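Local coordinates for putative thioesterase (Syntrophus aciditrophicus SB, PDB 3HDU), which probably hydrolyses thioesters, as a member of the PaaI-like branch of the hotdog-fold thioesterase superfamily, at residues Gly116-Cys121 / Met140-Glu145. Numbering follows the deposited sequence.
Sequences GREFVC and MNDQDE
V120 and M140 form an antiparallel hydrogen-bonded pair in the hairpin of strands 118-128 and 132-141, at the end away from its connecting loop. V120 N donates to M140 O at 2.7 Å, and M140 N returns a nearly straight bond (175°) to V120 O at 2.8 Å. On the same face of the sheet, V120 CG1 packs against selenomethionine M140 CG at 3.7 Å in the conformer modelled here.

Beyond this pair D142 swings across to E118. Its CB lies 4.1 Å and its CG 3.4 Å from E118 O; with CG beside its own backbone N (chi1 -78°), the carboxylate lies alongside the backbone and CB of E118. D142 OD1 is 3.7 Å from E118 CB, while OD2 accepts a long, weak bond from E118 N (3.4 Å). OD2 also lies 3.0 Å from E118 O, two acceptors that are not bonded.

N141 opens a type I turn ending at D144: its OD1 accepts from E145 N, and ND2 donates to the anti lone pair of E145 OE1 (174°).

F119 lies on the opposite face from V120 and M140; its side chain and that of C121 touch helix 58-85, which the hotdog sheet wraps. Strand 41-48 flanks 118-121 on its other edge, and D144 bridges to K131 of the second subunit.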
ATOM      1  N   GLY A 116     -21.319   2.268 -18.513  1.00 84.68           N
ATOM      2  CA  GLY A 116     -22.528   3.104 -18.404  1.00 83.90           C
ATOM      3  C   GLY A 116     -22.266   4.461 -19.026  1.00 83.22           C
ATOM      4  O   GLY A 116     -21.110   4.881 -19.132  1.00 83.38           O
ATOM      5  N   ARG A 117     -23.330   5.154 -19.427  1.00 82.40           N
ATOM      6  CA  ARG A 117     -23.191   6.470 -20.056  1.00 81.97           C
ATOM      7  C   ARG A 117     -22.867   7.561 -19.033  1.00 81.85           C
ATOM      8  O   ARG A 117     -21.871   8.272 -19.180  1.00 81.80           O
ATOM      9  CB  ARG A 117     -24.445   6.858 -20.838  1.00 81.69           C
ATOM     10  CG  ARG A 117     -24.198   8.043 -21.746  1.00 81.54           C
ATOM     11  CD  ARG A 117     -25.415   8.467 -22.447  1.00 81.27           C
ATOM     12  NE  ARG A 117     -25.182   9.666 -23.264  1.00 81.19           N
ATOM     13  CZ  ARG A 117     -24.669   9.699 -24.502  1.00 81.14           C
ATOM     14  NH1 ARG A 117     -24.275   8.588 -25.140  1.00 81.20           N
ATOM     15  NH2 ARG A 117     -24.529  10.877 -25.115  1.00 81.13           N
ATOM     16  N   GLU A 118     -23.733   7.698 -18.026  1.00 81.87           N
ATOM     17  CA  GLU A 118     -23.588   8.704 -16.976  1.00 82.01           C
ATOM     18  C   GLU A 118     -23.119   8.057 -15.679  1.00 81.54           C
ATOM     19  O   GLU A 118     -23.669   7.039 -15.259  1.00 82.14           O
ATOM     20  CB  GLU A 118     -24.906   9.468 -16.756  1.00 82.20           C
ATOM     21  CG  GLU A 118     -25.332  10.311 -17.967  1.00 82.52           C
ATOM     22  CD  GLU A 118     -26.632  11.098 -17.763  1.00 82.76           C
ATOM     23  OE1 GLU A 118     -26.856  11.650 -16.663  1.00 83.35           O
ATOM     24  OE2 GLU A 118     -27.427  11.187 -18.723  1.00 82.95           O
ATOM     25  N   PHE A 119     -22.078   8.634 -15.079  1.00 80.97           N
ATOM     26  CA  PHE A 119     -21.541   8.195 -13.782  1.00 80.58           C
ATOM     27  C   PHE A 119     -21.224   9.415 -12.902  1.00 79.35           C
ATOM     28  O   PHE A 119     -20.890  10.485 -13.414  1.00 79.15           O
ATOM     29  CB  PHE A 119     -20.341   7.246 -13.939  1.00 81.08           C
ATOM     30  CG  PHE A 119     -19.243   7.773 -14.800  1.00 81.23           C
ATOM     31  CD1 PHE A 119     -18.195   8.506 -14.241  1.00 81.42           C
ATOM     32  CD2 PHE A 119     -19.228   7.508 -16.172  1.00 81.55           C
ATOM     33  CE1 PHE A 119     -17.146   8.986 -15.042  1.00 81.47           C
ATOM     34  CE2 PHE A 119     -18.187   7.989 -16.986  1.00 81.56           C
ATOM     35  CZ  PHE A 119     -17.146   8.735 -16.417  1.00 81.40           C
ATOM     36  N   VAL A 120     -21.370   9.238 -11.586  1.00 78.00           N
ATOM     37  CA  VAL A 120     -21.175  10.295 -10.584  1.00 77.03           C
ATOM     38  C   VAL A 120     -20.041   9.898  -9.641  1.00 75.95           C
ATOM     39  O   VAL A 120     -19.912   8.725  -9.282  1.00 75.77           O
ATOM     40  CB  VAL A 120     -22.499  10.619  -9.803  1.00 77.12           C
ATOM     41  CG1 VAL A 120     -23.091   9.375  -9.153  1.00 77.24           C
ATOM     42  CG2 VAL A 120     -22.276  11.712  -8.758  1.00 77.11           C
ATOM     43  N   CYS A 121     -19.223  10.883  -9.270  1.00 75.09           N
ATOM     44  CA  CYS A 121     -18.071  10.696  -8.387  1.00 74.52           C
ATOM     45  C   CYS A 121     -18.113  11.728  -7.262  1.00 74.31           C
ATOM     46  O   CYS A 121     -18.236  12.921  -7.538  1.00 74.30           O
ATOM     47  CB  CYS A 121     -16.787  10.847  -9.192  1.00 74.58           C
ATOM     48  SG  CYS A 121     -15.278  10.502  -8.277  1.00 74.85           S
HETATM   49  N   MSE A 140     -19.708   6.012  -8.826  1.00 72.36           N
HETATM   50  CA  MSE A 140     -20.882   5.164  -9.098  0.50 72.29           C
HETATM   51  C   MSE A 140     -21.517   5.504 -10.440  1.00 73.03           C
HETATM   52  O   MSE A 140     -21.263   6.557 -11.007  1.00 73.16           O
HETATM   53  CB  MSE A 140     -21.920   5.182  -7.949  0.50 71.75           C
HETATM   54  CG  MSE A 140     -22.033   6.469  -7.159  0.50 71.42           C
HETATM   55 SE   MSE A 140     -20.762   6.496  -5.687  0.38 70.75          SE
HETATM   56  CE  MSE A 140     -20.791   8.415  -5.298  0.50 71.23           C
ATOM     57  N   ASN A 141     -22.338   4.573 -10.935  1.00 73.64           N
ATOM     58  CA  ASN A 141     -23.013   4.680 -12.245  1.00 74.26           C
ATOM     59  C   ASN A 141     -24.441   5.269 -12.151  1.00 75.75           C
ATOM     60  O   ASN A 141     -24.833   5.756 -11.084  1.00 76.06           O
ATOM     61  CB  ASN A 141     -22.973   3.304 -12.964  1.00 73.56           C
ATOM     62  CG  ASN A 141     -23.730   2.190 -12.225  1.00 73.12           C
ATOM     63  OD1 ASN A 141     -24.549   2.429 -11.338  1.00 72.82           O
ATOM     64  ND2 ASN A 141     -23.438   0.955 -12.601  1.00 72.85           N
ATOM     65  N   ASP A 142     -25.175   5.259 -13.277  1.00 77.28           N
ATOM     66  CA  ASP A 142     -26.606   5.660 -13.367  1.00 78.31           C
ATOM     67  C   ASP A 142     -27.484   5.082 -12.259  1.00 78.45           C
ATOM     68  O   ASP A 142     -28.311   5.783 -11.669  1.00 78.54           O
ATOM     69  CB  ASP A 142     -27.219   5.140 -14.687  1.00 79.31           C
ATOM     70  CG  ASP A 142     -26.851   5.977 -15.889  1.00 80.37           C
ATOM     71  OD1 ASP A 142     -27.535   7.001 -16.108  1.00 80.95           O
ATOM     72  OD2 ASP A 142     -25.933   5.578 -16.648  1.00 81.20           O
ATOM     73  N   GLN A 143     -27.264   3.794 -11.997  1.00 78.32           N
ATOM     74  CA  GLN A 143     -28.049   2.980 -11.056  1.00 78.09           C
ATOM     75  C   GLN A 143     -27.610   3.034  -9.572  1.00 77.30           C
ATOM     76  O   GLN A 143     -28.071   2.216  -8.769  1.00 77.00           O
ATOM     77  CB  GLN A 143     -28.025   1.528 -11.575  1.00 78.39           C
ATOM     78  CG  GLN A 143     -28.604   1.374 -13.014  1.00 78.74           C
ATOM     79  CD  GLN A 143     -28.119   0.143 -13.778  1.00 78.93           C
ATOM     80  OE1 GLN A 143     -27.259  -0.618 -13.320  1.00 79.48           O
ATOM     81  NE2 GLN A 143     -28.667  -0.040 -14.975  1.00 79.23           N
ATOM     82  N   ASP A 144     -26.738   3.990  -9.220  1.00 76.72           N
ATOM     83  CA  ASP A 144     -26.221   4.184  -7.850  1.00 76.05           C
ATOM     84  C   ASP A 144     -25.424   2.956  -7.324  1.00 74.72           C
ATOM     85  O   ASP A 144     -25.457   2.651  -6.133  1.00 74.84           O
ATOM     86  CB  ASP A 144     -27.387   4.576  -6.906  1.00 76.42           C
ATOM     87  CG  ASP A 144     -26.925   5.300  -5.639  1.00 76.88           C
ATOM     88  OD1 ASP A 144     -26.157   6.284  -5.741  1.00 77.32           O
ATOM     89  OD2 ASP A 144     -27.368   4.904  -4.538  1.00 77.19           O
ATOM     90  N   GLU A 145     -24.723   2.262  -8.227  1.00 73.13           N
ATOM     91  CA  GLU A 145     -23.901   1.085  -7.889  1.00 71.79           C
ATOM     92  C   GLU A 145     -22.441   1.502  -7.827  1.00 70.71           C
ATOM     93  O   GLU A 145     -21.970   2.137  -8.757  1.00 69.87           O
ATOM     94  CB  GLU A 145     -24.044  -0.000  -8.948  1.00 71.58           C
ATOM     95  CG  GLU A 145     -25.434  -0.596  -9.057  1.00 71.62           C
ATOM     96  CD  GLU A 145     -25.505  -1.698 -10.099  1.00 71.33           C
ATOM     97  OE1 GLU A 145     -25.103  -1.456 -11.257  1.00 71.28           O
ATOM     98  OE2 GLU A 145     -25.977  -2.801  -9.765  1.00 71.45           O
TER